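Local coordinates for protein UDP-galactopyranose mutase (Deinococcus radiodurans, PDB 3HE3) that probably interconverts UDP-galactopyranose and UDP-galactofuranose as an FAD-dependent mutase, and binds UDP and FAD, at residues A113-Q118 against N173-G178; W184-S189 against Y335-P340. All blocks are in the same frame, centred on the assembly; numbering follows the deposited sequence.

Interaction 1: A113-Q118 against N173-G178. With UDP (uridine-5'-diphosphate), chain S.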
ATOM      1  N   ALA E 113      -0.355 -23.543  23.751  1.00 32.38           N
ATOM      2  CA  ALA E 113      -0.360 -24.783  22.988  1.00 35.28           C
ATOM      3  C   ALA E 113      -1.543 -25.643  23.407  1.00 40.50           C
ATOM      4  O   ALA E 113      -1.754 -25.892  24.598  1.00 36.09           O
ATOM      5  CB  ALA E 113       0.936 -25.539  23.195  1.00 36.27           C
ATOM      6  N   SER E 114      -2.318 -26.083  22.421  1.00 38.84           N
ATOM      7  CA  SER E 114      -3.460 -26.948  22.681  1.00 41.49           C
ATOM      8  C   SER E 114      -2.980 -28.376  22.914  1.00 41.87           C
ATOM      9  O   SER E 114      -2.598 -29.080  21.984  1.00 41.06           O
ATOM     10  CB  SER E 114      -4.452 -26.891  21.520  1.00 38.08           C
ATOM     11  OG  SER E 114      -5.666 -27.539  21.857  1.00 49.92           O
ATOM     12  N   VAL E 115      -2.989 -28.794  24.172  1.00 40.33           N
ATOM     13  CA  VAL E 115      -2.501 -30.113  24.537  1.00 43.83           C
ATOM     14  C   VAL E 115      -3.442 -30.739  25.557  1.00 45.14           C
ATOM     15  O   VAL E 115      -3.722 -30.142  26.598  1.00 43.65           O
ATOM     16  CB  VAL E 115      -1.079 -30.035  25.134  1.00 46.40           C
ATOM     17  CG1 VAL E 115      -0.651 -31.383  25.670  1.00 42.52           C
ATOM     18  CG2 VAL E 115      -0.095 -29.528  24.093  1.00 40.14           C
ATOM     19  N   ASP E 116      -3.928 -31.940  25.254  1.00 42.79           N
ATOM     20  CA  ASP E 116      -4.846 -32.638  26.140  1.00 44.73           C
ATOM     21  C   ASP E 116      -6.062 -31.780  26.452  1.00 44.81           C
ATOM     22  O   ASP E 116      -6.535 -31.756  27.587  1.00 46.71           O
ATOM     23  CB  ASP E 116      -4.141 -33.036  27.438  1.00 47.97           C
ATOM     24  CG  ASP E 116      -3.300 -34.286  27.283  1.00 54.01           C
ATOM     25  OD1 ASP E 116      -3.234 -34.819  26.153  1.00 52.78           O
ATOM     26  OD2 ASP E 116      -2.709 -34.737  28.290  1.00 56.31           O
ATOM     27  N   GLY E 117      -6.551 -31.066  25.442  1.00 44.19           N
ATOM     28  CA  GLY E 117      -7.739 -30.245  25.594  1.00 44.24           C
ATOM     29  C   GLY E 117      -7.543 -29.031  26.485  1.00 44.86           C
ATOM     30  O   GLY E 117      -8.511 -28.427  26.950  1.00 47.64           O
ATOM     31  N   GLN E 118      -6.288 -28.678  26.735  1.00 39.62           N
ATOM     32  CA  GLN E 118      -5.984 -27.477  27.499  1.00 36.21           C
ATOM     33  C   GLN E 118      -5.124 -26.540  26.671  1.00 38.66           C
ATOM     34  O   GLN E 118      -4.491 -26.953  25.700  1.00 41.28           O
ATOM     35  CB  GLN E 118      -5.253 -27.824  28.796  1.00 37.51           C
ATOM     36  CG  GLN E 118      -5.973 -28.821  29.678  1.00 46.33           C
ATOM     37  CD  GLN E 118      -5.078 -29.364  30.778  1.00 54.65           C
ATOM     38  OE1 GLN E 118      -4.826 -30.568  30.850  1.00 52.73           O
ATOM     39  NE2 GLN E 118      -4.583 -28.473  31.633  1.00 48.07           N
ATOM     40  N   ASN E 173       6.981 -35.857  23.337  1.00 46.93           N
ATOM     41  CA  ASN E 173       5.896 -36.360  22.507  1.00 47.97           C
ATOM     42  C   ASN E 173       4.703 -35.406  22.464  1.00 51.68           C
ATOM     43  O   ASN E 173       4.061 -35.235  21.425  1.00 45.59           O
ATOM     44  CB  ASN E 173       5.456 -37.741  22.996  1.00 45.78           C
ATOM     45  CG  ASN E 173       6.531 -38.797  22.803  1.00 56.03           C
ATOM     46  OD1 ASN E 173       7.336 -38.718  21.871  1.00 53.18           O
ATOM     47  ND2 ASN E 173       6.548 -39.793  23.683  1.00 53.30           N
ATOM     48  N   LYS E 174       4.416 -34.773  23.594  1.00 47.75           N
ATOM     49  CA  LYS E 174       3.242 -33.919  23.699  1.00 45.04           C
ATOM     50  C   LYS E 174       3.411 -32.564  23.021  1.00 46.22           C
ATOM     51  O   LYS E 174       2.466 -32.047  22.431  1.00 49.00           O
ATOM     52  CB  LYS E 174       2.841 -33.737  25.165  1.00 44.31           C
ATOM     53  CG  LYS E 174       2.393 -35.030  25.831  1.00 47.36           C
ATOM     54  CD  LYS E 174       1.552 -34.760  27.064  1.00 49.72           C
ATOM     55  CE  LYS E 174       0.705 -35.972  27.430  1.00 48.95           C
ATOM     56  NZ  LYS E 174       1.508 -37.041  28.080  1.00 54.76           N
ATOM     57  N   PHE E 175       4.607 -31.990  23.094  1.00 38.96           N
ATOM     58  CA  PHE E 175       4.801 -30.621  22.623  1.00 41.05           C
ATOM     59  C   PHE E 175       5.630 -30.500  21.345  1.00 41.77           C
ATOM     60  O   PHE E 175       5.407 -29.592  20.549  1.00 38.64           O
ATOM     61  CB  PHE E 175       5.412 -29.750  23.731  1.00 34.73           C
ATOM     62  CG  PHE E 175       4.484 -29.493  24.888  1.00 34.93           C
ATOM     63  CD1 PHE E 175       4.358 -30.415  25.916  1.00 35.55           C
ATOM     64  CD2 PHE E 175       3.741 -28.330  24.947  1.00 35.95           C
ATOM     65  CE1 PHE E 175       3.505 -30.182  26.980  1.00 33.81           C
ATOM     66  CE2 PHE E 175       2.889 -28.089  26.006  1.00 36.72           C
ATOM     67  CZ  PHE E 175       2.771 -29.017  27.025  1.00 36.45           C
ATOM     68  N   PHE E 176       6.579 -31.410  21.144  1.00 41.91           N
ATOM     69  CA  PHE E 176       7.577 -31.211  20.095  1.00 37.22           C
ATOM     70  C   PHE E 176       7.512 -32.178  18.917  1.00 41.93           C
ATOM     71  O   PHE E 176       7.637 -31.759  17.768  1.00 42.48           O
ATOM     72  CB  PHE E 176       8.987 -31.191  20.692  1.00 44.21           C
ATOM     73  CG  PHE E 176       9.316 -29.913  21.400  1.00 40.44           C
ATOM     74  CD1 PHE E 176       9.783 -28.818  20.690  1.00 42.97           C
ATOM     75  CD2 PHE E 176       9.144 -29.797  22.768  1.00 39.98           C
ATOM     76  CE1 PHE E 176      10.078 -27.631  21.332  1.00 44.70           C
ATOM     77  CE2 PHE E 176       9.440 -28.612  23.419  1.00 43.50           C
ATOM     78  CZ  PHE E 176       9.907 -27.527  22.698  1.00 44.35           C
ATOM     79  N   ARG E 177       7.330 -33.465  19.191  1.00 41.42           N
ATOM     80  CA  ARG E 177       7.403 -34.456  18.120  1.00 44.21           C
ATOM     81  C   ARG E 177       6.346 -34.259  17.034  1.00 46.26           C
ATOM     82  O   ARG E 177       6.662 -34.253  15.844  1.00 45.53           O
ATOM     83  CB  ARG E 177       7.308 -35.874  18.674  1.00 47.39           C
ATOM     84  CG  ARG E 177       7.591 -36.927  17.624  1.00 47.89           C
ATOM     85  CD  ARG E 177       7.485 -38.317  18.189  1.00 54.80           C
ATOM     86  NE  ARG E 177       6.181 -38.556  18.797  1.00 59.45           N
ATOM     87  CZ  ARG E 177       5.592 -39.745  18.848  1.00 61.90           C
ATOM     88  NH1 ARG E 177       6.193 -40.801  18.316  1.00 59.56           N
ATOM     89  NH2 ARG E 177       4.403 -39.877  19.422  1.00 54.94           N
ATOM     90  N   GLY E 178       5.093 -34.105  17.450  1.00 44.19           N
ATOM     91  CA  GLY E 178       3.994 -33.966  16.515  1.00 39.08           C
ATOM     92  C   GLY E 178       4.054 -32.673  15.727  1.00 43.34           C
ATOM     93  O   GLY E 178       3.918 -32.671  14.502  1.00 46.01           O
TER
HETATM   94  N1  UDP S 400       8.252 -26.385  18.085  1.00 45.25           N
HETATM   95  C2  UDP S 400       7.506 -27.445  18.564  1.00 44.12           C
HETATM   96  N3  UDP S 400       6.367 -27.214  19.308  1.00 47.02           N
HETATM   97  C4  UDP S 400       5.965 -25.921  19.578  1.00 48.05           C
HETATM   98  C5  UDP S 400       6.721 -24.857  19.094  1.00 41.63           C
HETATM   99  C6  UDP S 400       7.914 -25.104  18.423  1.00 39.70           C
HETATM  100  O2  UDP S 400       7.852 -28.601  18.328  1.00 44.29           O
HETATM  101  O4  UDP S 400       4.945 -25.719  20.243  1.00 46.17           O
HETATM  102  C1' UDP S 400       9.465 -26.655  17.292  1.00 39.59           C
HETATM  103  C2' UDP S 400       9.076 -26.803  15.834  1.00 39.07           C
HETATM  104  O2' UDP S 400       9.834 -27.831  15.240  1.00 38.12           O
HETATM  105  C3' UDP S 400       9.443 -25.465  15.229  1.00 38.95           C
HETATM  106  C4' UDP S 400      10.607 -25.016  16.092  1.00 38.55           C
HETATM  107  O4' UDP S 400      10.359 -25.559  17.373  1.00 38.03           O
HETATM  108  O3' UDP S 400       9.816 -25.604  13.880  1.00 37.62           O
HETATM  109  C5' UDP S 400      10.749 -23.500  16.156  1.00 40.67           C
HETATM  110  O5' UDP S 400       9.502 -22.895  16.407  1.00 40.20           O
HETATM  111  PA  UDP S 400       9.332 -21.320  16.131  1.00 51.66           P
HETATM  112  O1A UDP S 400      10.361 -20.571  16.892  1.00 53.97           O
HETATM  113  O2A UDP S 400       7.971 -20.851  16.486  1.00 52.35           O
HETATM  114  O3A UDP S 400       9.650 -21.171  14.560  1.00 47.92           O
HETATM  115  PB  UDP S 400       8.702 -20.359  13.545  1.00 49.77           P
HETATM  116  O1B UDP S 400       7.715 -21.279  12.943  1.00 47.77           O
HETATM  117  O2B UDP S 400       9.536 -19.738  12.491  1.00 57.03           O
HETATM  118  O3B UDP S 400       7.984 -19.302  14.289  1.00 61.44           O
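Val115, at the end of strand 111-115, meets Phe175 of helix 169-184 in the apolar part of this contact. Its CG2 methyl sits over one face of the phenyl ring, 4.2 Å from the ring centroid and 24° off the normal, a CH-pi contact displaced toward the rim. CG1 lies anti to the backbone N (chi1 173°), which leaves CG2 as the branch over the ring, with Phe175 CE2 its nearest ring atom at 3.8 Å. Ala113 CB adds a looser touch, 4.3 Å from Phe175 CE2. Leu132 and Ile122 also pack on the phenyl group.

The charged ends stay apart. Past Val115 the chain reverses in a type I' beta turn linking strands 111-115 and 118-122 in a beta hairpin; there Asp116 OD2 comes to 3.7 Å from Lys174 CE but 4.8 Å from Lys174 NZ, which forms a salt bridge with Asp170 on its own helix.

Polar contact is made with the ligand: UDP N3 donates to the backbone O of Phe175 at 2.8 Å with an angle of 160°. Next along the helix, Phe176 CD1 lies 3.1 Å from UDP O2. An alanine here would remove the ring beside O2 and would probably leave the uracil freer to shift in its site. Apolar burial probably keeps the Phe175 ring in place, while the backbone carbonyl of the same residue accepts from uracil N3.

Interaction 2: W184-S189 against Y335-P340. With UDP (uridine-5'-diphosphate), chain S.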
ATOM      1  N   TRP E 184       7.697 -29.677   9.534  1.00 41.59           N
ATOM      2  CA  TRP E 184       8.848 -29.911   8.667  1.00 45.42           C
ATOM      3  C   TRP E 184       8.666 -31.068   7.685  1.00 48.33           C
ATOM      4  O   TRP E 184       9.231 -31.056   6.594  1.00 47.93           O
ATOM      5  CB  TRP E 184      10.103 -30.142   9.511  1.00 44.26           C
ATOM      6  CG  TRP E 184      10.509 -28.944  10.307  1.00 45.48           C
ATOM      7  CD1 TRP E 184      10.276 -28.719  11.634  1.00 43.26           C
ATOM      8  CD2 TRP E 184      11.218 -27.795   9.824  1.00 41.55           C
ATOM      9  NE1 TRP E 184      10.802 -27.504  12.005  1.00 39.67           N
ATOM     10  CE2 TRP E 184      11.381 -26.920  10.915  1.00 38.63           C
ATOM     11  CE3 TRP E 184      11.729 -27.430   8.578  1.00 47.36           C
ATOM     12  CZ2 TRP E 184      12.037 -25.697  10.791  1.00 46.07           C
ATOM     13  CZ3 TRP E 184      12.379 -26.215   8.460  1.00 47.73           C
ATOM     14  CH2 TRP E 184      12.527 -25.363   9.558  1.00 49.29           C
ATOM     15  N   GLY E 185       7.875 -32.061   8.072  1.00 48.30           N
ATOM     16  CA  GLY E 185       7.728 -33.261   7.273  1.00 46.04           C
ATOM     17  C   GLY E 185       8.812 -34.261   7.627  1.00 51.72           C
ATOM     18  O   GLY E 185       8.943 -35.308   6.996  1.00 52.72           O
ATOM     19  N   LEU E 186       9.596 -33.923   8.645  1.00 50.46           N
ATOM     20  CA  LEU E 186      10.644 -34.794   9.162  1.00 49.97           C
ATOM     21  C   LEU E 186      10.408 -35.065  10.643  1.00 53.89           C
ATOM     22  O   LEU E 186       9.655 -34.347  11.299  1.00 58.10           O
ATOM     23  CB  LEU E 186      12.009 -34.126   8.992  1.00 48.03           C
ATOM     24  CG  LEU E 186      12.777 -34.337   7.685  1.00 57.53           C
ATOM     25  CD1 LEU E 186      11.885 -34.898   6.598  1.00 54.52           C
ATOM     26  CD2 LEU E 186      13.443 -33.036   7.233  1.00 54.76           C
ATOM     27  N   ASP E 187      11.047 -36.103  11.171  1.00 52.66           N
ATOM     28  CA  ASP E 187      11.075 -36.311  12.612  1.00 54.30           C
ATOM     29  C   ASP E 187      12.076 -35.313  13.179  1.00 53.76           C
ATOM     30  O   ASP E 187      12.957 -34.848  12.458  1.00 58.99           O
ATOM     31  CB  ASP E 187      11.509 -37.741  12.944  1.00 59.83           C
ATOM     32  CG  ASP E 187      11.217 -38.126  14.385  1.00 59.14           C
ATOM     33  OD1 ASP E 187      10.059 -38.484  14.683  1.00 58.73           O
ATOM     34  OD2 ASP E 187      12.148 -38.081  15.219  1.00 59.82           O
ATOM     35  N   PRO E 188      11.936 -34.953  14.463  1.00 52.94           N
ATOM     36  CA  PRO E 188      12.930 -34.056  15.060  1.00 54.50           C
ATOM     37  C   PRO E 188      14.344 -34.647  15.018  1.00 57.69           C
ATOM     38  O   PRO E 188      15.322 -33.899  15.093  1.00 54.43           O
ATOM     39  CB  PRO E 188      12.442 -33.915  16.503  1.00 51.67           C
ATOM     40  CG  PRO E 188      10.975 -34.124  16.413  1.00 46.40           C
ATOM     41  CD  PRO E 188      10.781 -35.167  15.351  1.00 54.53           C
ATOM     42  N   SER E 189      14.443 -35.969  14.886  1.00 54.26           N
ATOM     43  CA  SER E 189      15.737 -36.644  14.817  1.00 55.94           C
ATOM     44  C   SER E 189      16.403 -36.457  13.457  1.00 50.75           C
ATOM     45  O   SER E 189      17.617 -36.583  13.330  1.00 53.29           O
ATOM     46  CB  SER E 189      15.585 -38.135  15.118  1.00 53.19           C
ATOM     47  OG  SER E 189      14.964 -38.811  14.040  1.00 55.99           O
ATOM     48  N   TYR E 335      11.339 -21.474   4.861  1.00 50.13           N
ATOM     49  CA  TYR E 335      12.280 -22.020   5.834  1.00 50.79           C
ATOM     50  C   TYR E 335      13.419 -22.778   5.172  1.00 54.68           C
ATOM     51  O   TYR E 335      13.184 -23.667   4.355  1.00 57.62           O
ATOM     52  CB  TYR E 335      11.572 -22.977   6.795  1.00 51.00           C
ATOM     53  CG  TYR E 335      10.524 -22.347   7.679  1.00 53.91           C
ATOM     54  CD1 TYR E 335       9.210 -22.227   7.250  1.00 47.28           C
ATOM     55  CD2 TYR E 335      10.841 -21.893   8.953  1.00 55.58           C
ATOM     56  CE1 TYR E 335       8.247 -21.663   8.056  1.00 47.60           C
ATOM     57  CE2 TYR E 335       9.884 -21.328   9.768  1.00 52.37           C
ATOM     58  CZ  TYR E 335       8.588 -21.215   9.313  1.00 52.54           C
ATOM     59  OH  TYR E 335       7.625 -20.651  10.120  1.00 54.67           O
ATOM     60  N   PRO E 336      14.665 -22.439   5.530  1.00 55.30           N
ATOM     61  CA  PRO E 336      15.743 -23.366   5.188  1.00 52.40           C
ATOM     62  C   PRO E 336      15.515 -24.639   5.996  1.00 52.72           C
ATOM     63  O   PRO E 336      14.920 -24.561   7.069  1.00 48.57           O
ATOM     64  CB  PRO E 336      17.001 -22.643   5.678  1.00 51.31           C
ATOM     65  CG  PRO E 336      16.601 -21.212   5.831  1.00 53.64           C
ATOM     66  CD  PRO E 336      15.159 -21.233   6.212  1.00 52.56           C
ATOM     67  N   VAL E 337      15.958 -25.786   5.492  1.00 58.39           N
ATOM     68  CA  VAL E 337      15.761 -27.054   6.193  1.00 52.98           C
ATOM     69  C   VAL E 337      17.062 -27.539   6.822  1.00 56.07           C
ATOM     70  O   VAL E 337      17.829 -28.269   6.193  1.00 59.95           O
ATOM     71  CB  VAL E 337      15.208 -28.135   5.253  1.00 54.01           C
ATOM     72  CG1 VAL E 337      14.854 -29.389   6.037  1.00 46.78           C
ATOM     73  CG2 VAL E 337      13.999 -27.601   4.495  1.00 49.56           C
ATOM     74  N   PRO E 338      17.305 -27.135   8.078  1.00 60.15           N
ATOM     75  CA  PRO E 338      18.567 -27.333   8.801  1.00 53.23           C
ATOM     76  C   PRO E 338      18.844 -28.786   9.164  1.00 52.80           C
ATOM     77  O   PRO E 338      18.404 -29.268  10.205  1.00 52.69           O
ATOM     78  CB  PRO E 338      18.376 -26.501  10.077  1.00 57.10           C
ATOM     79  CG  PRO E 338      17.234 -25.567   9.772  1.00 58.89           C
ATOM     80  CD  PRO E 338      16.342 -26.364   8.879  1.00 59.14           C
ATOM     81  N   ARG E 339      19.590 -29.470   8.306  1.00 59.62           N
ATOM     82  CA  ARG E 339      20.005 -30.839   8.572  1.00 62.09           C
ATOM     83  C   ARG E 339      21.348 -31.128   7.907  1.00 63.53           C
ATOM     84  O   ARG E 339      21.713 -30.478   6.923  1.00 58.60           O
ATOM     85  CB  ARG E 339      18.935 -31.829   8.105  1.00 59.72           C
ATOM     86  CG  ARG E 339      18.503 -31.656   6.665  1.00 55.44           C
ATOM     87  CD  ARG E 339      17.350 -32.585   6.347  1.00 61.07           C
ATOM     88  NE  ARG E 339      17.542 -33.885   6.979  1.00 59.84           N
ATOM     89  CZ  ARG E 339      16.974 -35.012   6.565  1.00 57.80           C
ATOM     90  NH1 ARG E 339      16.174 -35.002   5.506  1.00 55.26           N
ATOM     91  NH2 ARG E 339      17.211 -36.148   7.206  1.00 54.06           N
ATOM     92  N   PRO E 340      22.095 -32.099   8.454  1.00 63.73           N
ATOM     93  CA  PRO E 340      23.447 -32.434   7.996  1.00 63.73           C
ATOM     94  C   PRO E 340      23.576 -32.522   6.475  1.00 64.94           C
ATOM     95  O   PRO E 340      24.456 -31.870   5.908  1.00 66.44           O
ATOM     96  CB  PRO E 340      23.698 -33.793   8.646  1.00 63.65           C
ATOM     97  CG  PRO E 340      22.922 -33.725   9.919  1.00 61.41           C
ATOM     98  CD  PRO E 340      21.679 -32.936   9.594  1.00 63.14           C
TER
HETATM   99  N1  UDP S 400       8.252 -26.385  18.085  1.00 45.25           N
HETATM  100  C2  UDP S 400       7.506 -27.445  18.564  1.00 44.12           C
HETATM  101  N3  UDP S 400       6.367 -27.214  19.308  1.00 47.02           N
HETATM  102  C4  UDP S 400       5.965 -25.921  19.578  1.00 48.05           C
HETATM  103  C5  UDP S 400       6.721 -24.857  19.094  1.00 41.63           C
HETATM  104  C6  UDP S 400       7.914 -25.104  18.423  1.00 39.70           C
HETATM  105  O2  UDP S 400       7.852 -28.601  18.328  1.00 44.29           O
HETATM  106  O4  UDP S 400       4.945 -25.719  20.243  1.00 46.17           O
HETATM  107  C1' UDP S 400       9.465 -26.655  17.292  1.00 39.59           C
HETATM  108  C2' UDP S 400       9.076 -26.803  15.834  1.00 39.07           C
HETATM  109  O2' UDP S 400       9.834 -27.831  15.240  1.00 38.12           O
HETATM  110  C3' UDP S 400       9.443 -25.465  15.229  1.00 38.95           C
HETATM  111  C4' UDP S 400      10.607 -25.016  16.092  1.00 38.55           C
HETATM  112  O4' UDP S 400      10.359 -25.559  17.373  1.00 38.03           O
HETATM  113  O3' UDP S 400       9.816 -25.604  13.880  1.00 37.62           O
HETATM  114  C5' UDP S 400      10.749 -23.500  16.156  1.00 40.67           C
HETATM  115  O5' UDP S 400       9.502 -22.895  16.407  1.00 40.20           O
HETATM  116  PA  UDP S 400       9.332 -21.320  16.131  1.00 51.66           P
HETATM  117  O1A UDP S 400      10.361 -20.571  16.892  1.00 53.97           O
HETATM  118  O2A UDP S 400       7.971 -20.851  16.486  1.00 52.35           O
HETATM  119  O3A UDP S 400       9.650 -21.171  14.560  1.00 47.92           O
HETATM  120  PB  UDP S 400       8.702 -20.359  13.545  1.00 49.77           P
HETATM  121  O1B UDP S 400       7.715 -21.279  12.943  1.00 47.77           O
HETATM  122  O2B UDP S 400       9.536 -19.738  12.491  1.00 57.03           O
HETATM  123  O3B UDP S 400       7.984 -19.302  14.289  1.00 61.44           O
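The UDP site of this mutase is lined here by two aromatic residues, Trp184 at the C-terminal end of helix 169-184 and Tyr335 on the long strand 320-336, whose side chains pack together while each reaches the nucleotide. They cross at about a right angle, the six-membered ring of the indole and the phenol ring having centroids 5.5 Å apart and planes at 72°, an oblique pair. With Trp184 CG anti to the carbonyl carbon (chi1 -65°), the indole extends between the ribose and 335-338. Its benzo end does most of the touching. There CZ3 lies 3.7 Å from Tyr335 CB and comes to 3.3 Å from the backbone O of Pro336, which stands at the indole edge near the ring plane. Pro338 CD and the backbone of Val337 pack against the same end obliquely.

The opposite, pyrrole end faces the ribose. Trp184 NE1 donates to UDP O3' at 2.8 Å, a bent bond of 138°, and more weakly to O2', so one N-H spans both ribose hydroxyls. Tyr335 OH lies 2.9 Å from UDP O1B and somewhat farther from O2B, weak contacts with the beta-phosphate. The same tyrosine also touches the FAD, and so contacts both ligands.

Gly185 takes a positive phi as the helix ends, and Leu186 follows with its side chain directed at 335-340. Arg339, at the N-cap position of helix 340-355, approaches that leucine from the opposite direction. Leu186 CD2 also meets Val337 CG1 at 4.1 Å, and the same methyl rests over one face of the Arg339 guanidinium, 3.8 Å from NH1.

From the N terminus, strand 111-115 comes first, and interaction 1 closes a largely helical loop by bringing helix 169-184 back against its end. The C-terminal end of that same helix opens interaction 2, which closes a longer loop, with more strand than helix, at strand 320-336. The two loops therefore follow in series, neither nesting nor crossing. Both strands belong to the six-stranded mixed sheet, so the helix is tied to that sheet at two places. The centres lie about 19 Å apart, yet the segments touch where Arg177 packs on Asp187 and Pro188. UDP spans them, its uracil at 173-178 and its ribose and diphosphate at Trp184 and Tyr335.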